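Local coordinates for protein alginate lyase (Bacteroides ovatus, PDB 3NNB) that probably cleaves alginate, the uronic-acid polysaccharide of brown algae, by beta-elimination within a largely helical lyase fold, at residues A218-H222 against L267-R271; G223-V228 against F250-L255; K196-L202 against Y233-T237; K85-R89 against Q332-W336. All coordinates share one frame; numbering follows the deposited sequence. Where two conformers were deposited one is given.

Contact 1 of 4, residues A218-H222 against L267-R271; sequences AKNNH and LELAR. With CIT (citric acid), chain C.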
# COMPACT_ATOMS: atom_id res chain seq x y z
N ALA A 218 -3.70 9.68 -13.96
CA ALA A 218 -4.88 8.84 -13.76
C ALA A 218 -5.92 9.55 -12.90
O ALA A 218 -5.61 10.25 -11.95
CB ALA A 218 -4.48 7.46 -13.15
N LYS A 219 -7.19 9.38 -13.27
CA LYS A 219 -8.29 10.07 -12.65
C LYS A 219 -8.92 9.36 -11.45
O LYS A 219 -9.76 9.94 -10.76
CB LYS A 219 -9.38 10.30 -13.70
CG LYS A 219 -8.90 11.17 -14.86
CD LYS A 219 -10.05 11.59 -15.75
CE LYS A 219 -9.54 12.39 -16.95
NZ LYS A 219 -8.71 13.56 -16.50
N ASN A 220 -8.52 8.12 -11.23
CA ASN A 220 -9.13 7.27 -10.19
C ASN A 220 -8.11 6.94 -9.10
O ASN A 220 -7.13 7.64 -8.90
CB ASN A 220 -9.76 6.00 -10.81
CG ASN A 220 -8.73 5.02 -11.31
OD1 ASN A 220 -7.54 5.38 -11.46
ND2 ASN A 220 -9.15 3.77 -11.55
N ASN A 221 -8.35 5.85 -8.39
CA ASN A 221 -7.47 5.44 -7.30
C ASN A 221 -5.98 5.39 -7.68
O ASN A 221 -5.12 5.58 -6.81
CB ASN A 221 -7.95 4.12 -6.68
CG ASN A 221 -7.70 2.91 -7.57
OD1 ASN A 221 -6.56 2.46 -7.68
ND2 ASN A 221 -8.77 2.36 -8.21
N HIS A 222 -5.67 5.11 -8.94
CA HIS A 222 -4.28 5.04 -9.34
C HIS A 222 -3.59 6.36 -9.17
O HIS A 222 -2.47 6.40 -8.70
CB HIS A 222 -4.12 4.56 -10.78
CG HIS A 222 -4.18 3.08 -10.94
ND1 HIS A 222 -3.09 2.27 -10.75
CD2 HIS A 222 -5.20 2.27 -11.29
CE1 HIS A 222 -3.43 1.02 -11.02
NE2 HIS A 222 -4.72 0.98 -11.30
N LEU A 267 -15.80 6.81 -9.99
CA LEU A 267 -14.92 5.93 -10.77
C LEU A 267 -14.63 4.61 -10.05
O LEU A 267 -14.30 3.62 -10.71
CB LEU A 267 -13.62 6.62 -11.14
CG LEU A 267 -13.77 7.88 -12.00
CD1 LEU A 267 -12.42 8.64 -12.19
CD2 LEU A 267 -14.45 7.53 -13.37
N GLU A 268 -14.74 4.61 -8.72
CA GLU A 268 -14.65 3.39 -7.94
C GLU A 268 -15.99 2.65 -7.89
O GLU A 268 -16.04 1.43 -7.93
CB GLU A 268 -14.17 3.70 -6.53
CG GLU A 268 -12.95 4.65 -6.47
CD GLU A 268 -11.81 4.22 -7.34
OE1 GLU A 268 -11.63 2.98 -7.58
OE2 GLU A 268 -11.10 5.14 -7.84
N LEU A 269 -17.11 3.38 -7.81
CA LEU A 269 -18.43 2.73 -7.73
C LEU A 269 -18.83 2.03 -9.04
O LEU A 269 -19.74 1.20 -9.02
CB LEU A 269 -19.51 3.77 -7.34
CG LEU A 269 -19.33 4.31 -5.90
CD1 LEU A 269 -20.32 5.48 -5.61
CD2 LEU A 269 -19.48 3.14 -4.87
N ALA A 270 -18.17 2.37 -10.14
CA ALA A 270 -18.46 1.73 -11.43
C ALA A 270 -17.79 0.36 -11.54
O ALA A 270 -18.06 -0.37 -12.51
CB ALA A 270 -17.99 2.60 -12.57
N ARG A 271 -16.91 0.02 -10.61
CA ARG A 271 -16.16 -1.24 -10.70
C ARG A 271 -16.95 -2.47 -10.28
O ARG A 271 -17.95 -2.37 -9.55
CB ARG A 271 -14.90 -1.16 -9.85
CG ARG A 271 -13.99 0.06 -10.20
CD ARG A 271 -13.49 0.06 -11.63
NE ARG A 271 -12.60 -1.06 -11.84
CZ ARG A 271 -11.30 -1.07 -11.55
NH1 ARG A 271 -10.70 0.01 -11.02
NH2 ARG A 271 -10.59 -2.17 -11.77
C1 CIT C . -7.87 1.20 -13.57
O1 CIT C . -7.93 1.51 -12.42
O2 CIT C . -7.44 2.05 -14.36
C2 CIT C . -8.30 -0.21 -13.98
C3 CIT C . -7.30 -1.26 -13.49
O7 CIT C . -5.95 -0.79 -13.71
C4 CIT C . -7.64 -2.62 -14.17
C5 CIT C . -7.26 -2.57 -15.62
O3 CIT C . -7.86 -1.88 -16.45
O4 CIT C . -6.25 -3.17 -16.01
C6 CIT C . -7.29 -1.51 -11.98
O5 CIT C . -8.29 -2.02 -11.46
O6 CIT C . -6.29 -1.24 -11.24
O HOH W 1 -11.65 2.73 -10.36
O HOH W 2 -7.82 0.37 -10.34

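Contact 2 of 4, residues G223-V228 against F250-L255; sequences GLAYDV and FPEKRL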
# COMPACT_ATOMS: atom_id res chain seq x y z
N GLY A 223 -4.23 7.44 -9.59
CA GLY A 223 -3.61 8.73 -9.51
C GLY A 223 -3.51 9.24 -8.07
O GLY A 223 -2.51 9.86 -7.70
N LEU A 224 -4.52 8.97 -7.25
CA LEU A 224 -4.46 9.32 -5.83
C LEU A 224 -3.31 8.58 -5.13
O LEU A 224 -2.50 9.18 -4.40
CB LEU A 224 -5.82 9.06 -5.20
CG LEU A 224 -6.05 9.58 -3.77
CD1 LEU A 224 -7.53 9.91 -3.53
CD2 LEU A 224 -5.55 8.58 -2.72
N ALA A 225 -3.19 7.28 -5.43
CA ALA A 225 -2.12 6.48 -4.88
C ALA A 225 -0.74 6.93 -5.36
O ALA A 225 0.23 6.86 -4.60
CB ALA A 225 -2.37 4.95 -5.16
N TYR A 226 -0.63 7.40 -6.59
CA TYR A 226 0.66 7.91 -7.10
C TYR A 226 1.17 9.00 -6.20
O TYR A 226 2.33 9.00 -5.82
CB TYR A 226 0.51 8.40 -8.52
CG TYR A 226 1.77 9.07 -9.07
CD1 TYR A 226 2.02 10.40 -8.81
CD2 TYR A 226 2.70 8.34 -9.82
CE1 TYR A 226 3.15 11.04 -9.31
CE2 TYR A 226 3.86 8.96 -10.33
CZ TYR A 226 4.08 10.31 -10.08
OH TYR A 226 5.20 11.02 -10.54
N ASP A 227 0.28 9.92 -5.85
CA ASP A 227 0.70 11.06 -5.01
C ASP A 227 1.17 10.59 -3.63
O ASP A 227 2.14 11.10 -3.09
CB ASP A 227 -0.42 12.07 -4.84
CG ASP A 227 -0.62 12.94 -6.06
OD1 ASP A 227 0.06 12.77 -7.09
OD2 ASP A 227 -1.50 13.84 -5.99
N VAL A 228 0.44 9.65 -3.02
CA VAL A 228 0.86 9.11 -1.72
C VAL A 228 2.26 8.50 -1.78
O VAL A 228 3.11 8.75 -0.92
CB VAL A 228 -0.15 8.08 -1.13
CG1 VAL A 228 0.27 7.65 0.27
CG2 VAL A 228 -1.56 8.68 -1.08
N PHE A 250 -2.69 18.09 -3.18
CA PHE A 250 -3.49 16.86 -3.13
C PHE A 250 -5.01 17.09 -3.01
O PHE A 250 -5.78 16.44 -3.72
CB PHE A 250 -2.91 15.94 -2.04
CG PHE A 250 -3.58 14.61 -1.87
CD1 PHE A 250 -3.15 13.50 -2.61
CD2 PHE A 250 -4.56 14.44 -0.92
CE1 PHE A 250 -3.71 12.26 -2.39
CE2 PHE A 250 -5.13 13.21 -0.71
CZ PHE A 250 -4.66 12.12 -1.42
N PRO A 251 -5.46 18.05 -2.20
CA PRO A 251 -6.94 18.20 -2.13
C PRO A 251 -7.57 18.55 -3.46
O PRO A 251 -8.53 17.88 -3.88
CB PRO A 251 -7.10 19.32 -1.08
CG PRO A 251 -5.88 19.10 -0.17
CD PRO A 251 -4.78 18.84 -1.14
N GLU A 252 -7.05 19.56 -4.16
CA GLU A 252 -7.63 19.96 -5.43
C GLU A 252 -7.40 18.92 -6.53
O GLU A 252 -8.29 18.64 -7.30
CB GLU A 252 -7.11 21.33 -5.88
CG GLU A 252 -7.61 22.47 -5.01
CD GLU A 252 -7.09 23.83 -5.46
OE1 GLU A 252 -7.09 24.12 -6.67
OE2 GLU A 252 -6.69 24.61 -4.58
N LYS A 253 -6.21 18.32 -6.57
CA LYS A 253 -5.86 17.40 -7.64
C LYS A 253 -6.56 16.05 -7.52
O LYS A 253 -6.95 15.45 -8.55
CB LYS A 253 -4.35 17.18 -7.69
CG LYS A 253 -3.86 16.46 -8.93
CD LYS A 253 -2.31 16.31 -8.92
CE LYS A 253 -1.57 17.63 -8.95
NZ LYS A 253 -1.96 18.44 -10.16
N ARG A 254 -6.74 15.60 -6.28
CA ARG A 254 -7.20 14.23 -6.01
C ARG A 254 -8.55 14.20 -5.26
O ARG A 254 -9.52 13.66 -5.76
CB ARG A 254 -6.16 13.41 -5.23
CG ARG A 254 -4.78 13.41 -5.86
CD ARG A 254 -4.76 12.87 -7.30
NE ARG A 254 -3.40 12.96 -7.82
CZ ARG A 254 -3.03 12.60 -9.05
NH1 ARG A 254 -3.92 12.21 -9.93
NH2 ARG A 254 -1.76 12.66 -9.38
N LEU A 255 -8.62 14.81 -4.08
CA LEU A 255 -9.84 14.68 -3.29
C LEU A 255 -11.04 15.31 -3.97
O LEU A 255 -12.11 14.73 -4.02
CB LEU A 255 -9.69 15.31 -1.89
CG LEU A 255 -8.61 14.67 -1.01
CD1 LEU A 255 -8.51 15.40 0.31
CD2 LEU A 255 -8.79 13.13 -0.80

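Contact 3 of 4, residues K196-L202 against Y233-T237; sequences KEWFTQL and YALYT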
# COMPACT_ATOMS: atom_id res chain seq x y z
N LYS A 196 18.16 4.34 0.51
CA LYS A 196 17.80 5.73 0.16
C LYS A 196 18.21 6.04 -1.29
O LYS A 196 17.49 6.75 -1.99
CB LYS A 196 18.45 6.71 1.13
CG LYS A 196 17.82 6.64 2.50
CD LYS A 196 18.54 7.52 3.53
CE LYS A 196 18.26 9.01 3.36
NZ LYS A 196 19.04 9.61 2.25
N GLU A 197 19.35 5.51 -1.74
CA GLU A 197 19.81 5.72 -3.13
C GLU A 197 18.86 5.05 -4.12
O GLU A 197 18.53 5.62 -5.15
CB GLU A 197 21.25 5.24 -3.33
CG GLU A 197 22.28 6.23 -2.73
CD GLU A 197 23.74 5.79 -2.89
OE1 GLU A 197 23.99 4.69 -3.40
OE2 GLU A 197 24.62 6.57 -2.50
N TRP A 198 18.39 3.83 -3.80
CA TRP A 198 17.40 3.15 -4.66
C TRP A 198 16.12 3.98 -4.78
O TRP A 198 15.64 4.24 -5.89
CB TRP A 198 17.10 1.75 -4.14
CG TRP A 198 16.36 0.89 -5.12
CD1 TRP A 198 16.91 -0.04 -5.96
CD2 TRP A 198 14.94 0.82 -5.32
NE1 TRP A 198 15.95 -0.64 -6.69
CE2 TRP A 198 14.73 -0.15 -6.32
CE3 TRP A 198 13.85 1.45 -4.74
CZ2 TRP A 198 13.48 -0.48 -6.78
CZ3 TRP A 198 12.60 1.12 -5.20
CH2 TRP A 198 12.43 0.15 -6.21
N PHE A 199 15.58 4.43 -3.64
CA PHE A 199 14.34 5.20 -3.66
C PHE A 199 14.58 6.57 -4.32
O PHE A 199 13.67 7.12 -4.90
CB PHE A 199 13.74 5.33 -2.25
CG PHE A 199 12.87 4.16 -1.88
CD1 PHE A 199 11.55 4.08 -2.35
CD2 PHE A 199 13.40 3.06 -1.16
CE1 PHE A 199 10.77 3.00 -2.08
CE2 PHE A 199 12.60 1.97 -0.91
CZ PHE A 199 11.28 1.93 -1.37
N THR A 200 15.78 7.13 -4.22
CA THR A 200 16.08 8.43 -4.87
C THR A 200 15.97 8.25 -6.38
O THR A 200 15.36 9.07 -7.06
CB THR A 200 17.48 8.94 -4.50
OG1 THR A 200 17.54 9.27 -3.09
CG2 THR A 200 17.86 10.14 -5.34
N GLN A 201 16.53 7.14 -6.90
CA GLN A 201 16.45 6.81 -8.30
C GLN A 201 15.04 6.52 -8.75
O GLN A 201 14.60 6.96 -9.81
CB GLN A 201 17.37 5.68 -8.65
CG GLN A 201 18.81 6.08 -8.62
CD GLN A 201 19.70 4.89 -8.98
OE1 GLN A 201 19.99 4.06 -8.15
NE2 GLN A 201 20.10 4.81 -10.22
N LEU A 202 14.29 5.80 -7.95
CA LEU A 202 12.88 5.58 -8.26
C LEU A 202 12.10 6.89 -8.38
O LEU A 202 11.33 7.06 -9.31
CB LEU A 202 12.24 4.69 -7.19
CG LEU A 202 10.75 4.39 -7.42
CD1 LEU A 202 10.50 3.56 -8.72
CD2 LEU A 202 10.09 3.76 -6.21
N TYR A 233 8.03 8.49 -0.65
CA TYR A 233 9.40 8.20 -1.13
C TYR A 233 10.23 9.48 -1.09
O TYR A 233 11.42 9.43 -0.76
CB TYR A 233 9.41 7.56 -2.51
CG TYR A 233 8.52 6.33 -2.58
CD1 TYR A 233 8.18 5.63 -1.47
CD2 TYR A 233 7.97 5.91 -3.80
CE1 TYR A 233 7.30 4.52 -1.54
CE2 TYR A 233 7.17 4.82 -3.89
CZ TYR A 233 6.79 4.13 -2.75
OH TYR A 233 5.88 3.09 -2.83
N ALA A 234 9.59 10.61 -1.37
CA ALA A 234 10.28 11.91 -1.24
C ALA A 234 10.76 12.11 0.19
O ALA A 234 11.91 12.50 0.42
CB ALA A 234 9.33 13.08 -1.69
N LEU A 235 9.90 11.82 1.18
CA LEU A 235 10.28 12.03 2.59
C LEU A 235 11.40 11.09 2.97
O LEU A 235 12.36 11.51 3.63
CB LEU A 235 9.10 11.83 3.55
CG LEU A 235 8.09 12.97 3.50
CD1 LEU A 235 6.79 12.59 4.23
CD2 LEU A 235 8.71 14.23 4.16
N TYR A 236 11.33 9.83 2.53
CA TYR A 236 12.36 8.85 2.91
C TYR A 236 13.76 9.25 2.37
O TYR A 236 14.77 9.00 3.02
CB TYR A 236 12.01 7.45 2.40
CG TYR A 236 12.97 6.38 2.85
CD1 TYR A 236 13.19 6.14 4.22
CD2 TYR A 236 13.67 5.62 1.93
CE1 TYR A 236 14.10 5.15 4.65
CE2 TYR A 236 14.61 4.68 2.36
CZ TYR A 236 14.79 4.43 3.71
OH TYR A 236 15.67 3.44 4.17
N THR A 237 13.79 9.87 1.21
CA THR A 237 15.02 10.29 0.55
C THR A 237 15.45 11.73 0.90
O THR A 237 16.39 12.22 0.32
CB THR A 237 14.90 10.14 -0.97
OG1 THR A 237 13.86 11.00 -1.49
CG2 THR A 237 14.58 8.70 -1.36
O HOH W 3 18.82 10.38 -0.04
O HOH W 4 18.50 11.58 -2.34

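Contact 4 of 4, residues K85-R89 against Q332-W336; sequences KDGQR and QIKEW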
# COMPACT_ATOMS: atom_id res chain seq x y z
N LYS A 85 -11.22 -8.78 -17.50
CA LYS A 85 -12.30 -9.29 -16.66
C LYS A 85 -12.17 -8.59 -15.29
O LYS A 85 -11.50 -9.09 -14.37
CB LYS A 85 -12.18 -10.80 -16.46
CG LYS A 85 -12.22 -11.63 -17.77
CD LYS A 85 -13.54 -11.48 -18.48
CE LYS A 85 -13.58 -12.43 -19.70
NZ LYS A 85 -14.90 -12.41 -20.40
N ASP A 86 -12.77 -7.41 -15.19
CA ASP A 86 -12.58 -6.56 -13.99
C ASP A 86 -12.88 -7.37 -12.73
O ASP A 86 -13.96 -7.98 -12.58
CB ASP A 86 -13.47 -5.30 -14.08
CG ASP A 86 -13.24 -4.32 -12.95
OD1 ASP A 86 -12.19 -4.37 -12.29
OD2 ASP A 86 -14.18 -3.48 -12.72
N GLY A 87 -11.92 -7.36 -11.80
CA GLY A 87 -12.07 -7.99 -10.51
C GLY A 87 -11.69 -9.45 -10.42
O GLY A 87 -11.70 -10.03 -9.33
N GLN A 88 -11.36 -10.06 -11.55
CA GLN A 88 -10.97 -11.47 -11.60
C GLN A 88 -9.50 -11.58 -11.94
O GLN A 88 -9.10 -11.21 -13.06
CB GLN A 88 -11.84 -12.22 -12.63
CG GLN A 88 -13.36 -12.14 -12.35
CD GLN A 88 -14.16 -13.07 -13.25
OE1 GLN A 88 -14.07 -14.27 -13.13
NE2 GLN A 88 -14.92 -12.51 -14.15
N ARG A 89 -8.70 -12.05 -10.97
CA ARG A 89 -7.25 -12.07 -11.08
C ARG A 89 -6.74 -13.32 -11.81
O ARG A 89 -6.94 -14.47 -11.36
CB ARG A 89 -6.57 -11.92 -9.70
CG ARG A 89 -6.77 -10.55 -9.06
CD ARG A 89 -6.07 -10.42 -7.68
NE ARG A 89 -4.61 -10.27 -7.78
CZ ARG A 89 -3.93 -9.12 -7.83
NH1 ARG A 89 -4.55 -7.95 -7.81
NH2 ARG A 89 -2.59 -9.15 -7.91
N GLN A 332 -20.26 -5.93 -6.12
CA GLN A 332 -19.18 -6.39 -5.28
C GLN A 332 -19.13 -7.90 -5.45
O GLN A 332 -19.77 -8.66 -4.71
CB GLN A 332 -19.29 -6.01 -3.81
CG GLN A 332 -18.14 -6.44 -2.96
CD GLN A 332 -16.78 -5.80 -3.30
OE1 GLN A 332 -16.71 -4.66 -3.80
NE2 GLN A 332 -15.69 -6.58 -3.08
N ILE A 333 -18.38 -8.31 -6.45
CA ILE A 333 -18.48 -9.68 -6.95
C ILE A 333 -17.83 -10.76 -6.08
O ILE A 333 -18.05 -11.96 -6.31
CB ILE A 333 -17.97 -9.81 -8.41
CG1 ILE A 333 -16.47 -9.42 -8.49
CG2 ILE A 333 -18.88 -8.98 -9.37
CD1 ILE A 333 -15.79 -9.74 -9.84
N LYS A 334 -17.02 -10.33 -5.11
CA LYS A 334 -16.33 -11.22 -4.19
C LYS A 334 -16.03 -10.48 -2.91
O LYS A 334 -16.26 -9.28 -2.82
CB LYS A 334 -15.04 -11.70 -4.83
CG LYS A 334 -14.09 -10.57 -5.22
CD LYS A 334 -12.80 -11.06 -5.91
CE LYS A 334 -11.81 -9.94 -6.20
NZ LYS A 334 -10.50 -10.39 -6.74
N GLU A 335 -15.48 -11.20 -1.92
CA GLU A 335 -14.91 -10.58 -0.72
C GLU A 335 -15.85 -9.65 0.06
O GLU A 335 -15.37 -8.72 0.71
CB GLU A 335 -13.65 -9.81 -1.13
CG GLU A 335 -12.55 -10.69 -1.65
CD GLU A 335 -11.31 -9.94 -2.16
OE1 GLU A 335 -11.35 -8.75 -2.55
OE2 GLU A 335 -10.24 -10.56 -2.16
N TRP A 336 -17.16 -9.89 0.03
CA TRP A 336 -18.10 -9.06 0.80
C TRP A 336 -17.74 -8.98 2.27
O TRP A 336 -17.57 -7.91 2.81
CB TRP A 336 -19.55 -9.54 0.61
CG TRP A 336 -20.49 -8.66 1.36
CD1 TRP A 336 -21.03 -8.93 2.58
CD2 TRP A 336 -20.95 -7.37 0.98
NE1 TRP A 336 -21.80 -7.86 3.00
CE2 TRP A 336 -21.78 -6.90 2.01
CE3 TRP A 336 -20.78 -6.57 -0.16
CZ2 TRP A 336 -22.42 -5.67 1.95
CZ3 TRP A 336 -21.39 -5.33 -0.19
CH2 TRP A 336 -22.22 -4.90 0.86
O HOH W 5 -9.86 -12.77 -8.41

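Contact 1 of 4, residues A218-H222 against L267-R271
N220, in the N-cap position at the start of helix 221-236, comes up against L267 of the short helix 266-269, their CA atoms 6.0 Å apart. The carboxylate of E268 receives two bonds from the neighbouring N221: the backbone N of N221 gives one to OE2 of E268 (2.9 Å), and its amide ND2 gives a straighter one to OE1 (3.0 Å, 161°). Both donors come in on the syn side, 26° out of the carboxylate plane. The bend of E268 at chi2 (-52°) swings its head back to the asparagine. Beside it, the CB of N220 rests against the CB of L267, while L267 CD1 packs on the carbonyl of K219.

The two ends of the N220 amide have separate tasks. OD1 caps the helix by accepting from H222 N, the donor standing well above the carbonyl plane, and ND2 gives a bond to O1 of a bound citrate (2.7 Å). A water joins this same ND2 to L267 O, E268 OE1 and R271 NH1, tying the segments together a second time. H222 NE2 reaches citrate O6 at 2.7 Å near the plane of its ring, with ND1 held by E215. R271, salt-bridged to D86, turns a guanidinium edge to citrate O5, though the modelled separation is too short to be trusted in detail. W70 and R161 also bind the citrate. The molecule probably came from the crystallisation liquor, but a polycarboxylate gathered by asparagine, histidine and arginine is consistent with the anion-binding cleft of an alginate lyase.

Contact 2 of 4, residues G223-V228 against F250-L255
R254 and D227 meet across two consecutive, roughly antiparallel helices, 221-236 and 240-258, in a chain whose family belongs to the six-hairpin clan. The axes of the short segments pass 9.8 Å apart at 146°. From its CB, which touches L224 CG and lies over one face of the F250 ring, the R254 chain turns at chi2 (-58°) and runs extended toward helix 221-236. Its CG passes D227 OD2, and CD lies 3.9 Å from L224 CA. NE donates almost straight to D227 OD2 (2.8 Å, 174°) in the guanidinium plane, while NH2 takes OD1 at 2.9 Å. This is a side-on, two-nitrogen salt bridge, yet the arginine meets both oxygens from above the carboxylate plane. NH2 has a further acceptor in Q216 O, and such a set of partners would hold the buried guanidinium against rotation. NH1 lies over the backbone of G223, 3.5 Å from G223 CA. Alongside, F250 CZ meets L224 CG at 3.7 Å and V228 CG2 lies near F250 CE1. K253 CD lies over one face of the guanidinium, toward its rim. Over the opposite face, close to the centre, sits G223 O, 3.1 Å from R254 CZ and not hydrogen-bonded to NE or NH2.

Contact 3 of 4, residues K196-L202 against Y233-T237
F199 meets both Y233 and Y236 where helix 189-208 packs on the C-terminal end of helix 221-236, within the all-helical body expected of a six-hairpin enzyme. The tight part is this aromatic cluster. F199 CE1 comes over one face of the Y233 ring, 3.7 Å from Y233 CD1, with the planes at an oblique 52°. Y236 turns its edge to the face of F199 in an offset edge-to-face pair, the planes at 86°; W198 CE3 lies over the opposite face of F199. K196 CG sits over the Y236 ring in a CH-pi contact, 4.2 Å from its centroid. L202 CD2 adds a methyl beside Y233 CD2 (3.9 Å). I175 of helix 171-180 touches both tyrosines.

Toward T237, the first residue to leave the helix, packing gives way to polar atoms and water. Its CG2 still touches both F199 CB (3.6 Å) and T200 OG1 (3.5 Å), chi1 near 63° sending this methyl, not the hydroxyl, across. Bent at chi3 and chi4, K196 leads its end out past Y236 O. Here a water donates to T200 OG1 and makes a weak, long link to T237 O. T200 OG1 also donates to K196 O at 2.8 Å, opposite in face to the bond from T200 N.

Contact 4 of 4, residues K85-R89 against Q332-W336
I333 and K334 reach from the loop 332-336 to G87, the third residue of a type II beta turn running from K85 to Q88. Just before them, Q332 folds back within its own loop, NE2 giving a bond to K334 O (2.8 Å) while OE1 accepts from G276 N. I333 follows. Its CD1 comes over the turn, 3.7 Å from D86 O and 4.2 Å from Q88 CG, close to a glycine that has no side chain to stand in its way; the isoleucine backbone is meanwhile paired with T272, whose hydroxyl also bonds D86 O. K334 carries the polar half of the contact. With CG placed between backbone N and carbonyl carbon (chi1 58°), its chain runs fully extended across to the turn, where NZ donates to G87 O at 2.9 Å, 30° out of the carbonyl plane. A water accepts from both K334 NZ (3.0 Å) and R89 N, adding an indirect link to the first segment. E335 then takes the N-cap position before helix 336-351, its carboxylate paired with K338. The ammonium of K334 is thus met here by a peptide carbonyl and a water, so the two surface loops are joined by a charge-dipole attraction beside one small apolar touch.

Helix 221-236 runs through three of the four contacts: its start lies in contact 1, its next turn in contact 2 and its end in contact 3. Contacts 1 and 2 are centred 12 Å apart and touch, A218 CB lying 3.6 Å from G223 N, so the two adjoin on this helix, contact 2 one turn on from the citrate-binding residues. Contact 4 approaches the citrate pocket from another quarter, since D86 OD1 meets R271 NH2 at 2.8 Å and thereby ties the 85-89 turn to the arginine edge of the site. Contact 3 is remote, its centre about 27 Å from that of contact 1 and about 34 Å from that of contact 4; the Y236 side chain lies about 11 Å from the bound sodium ion.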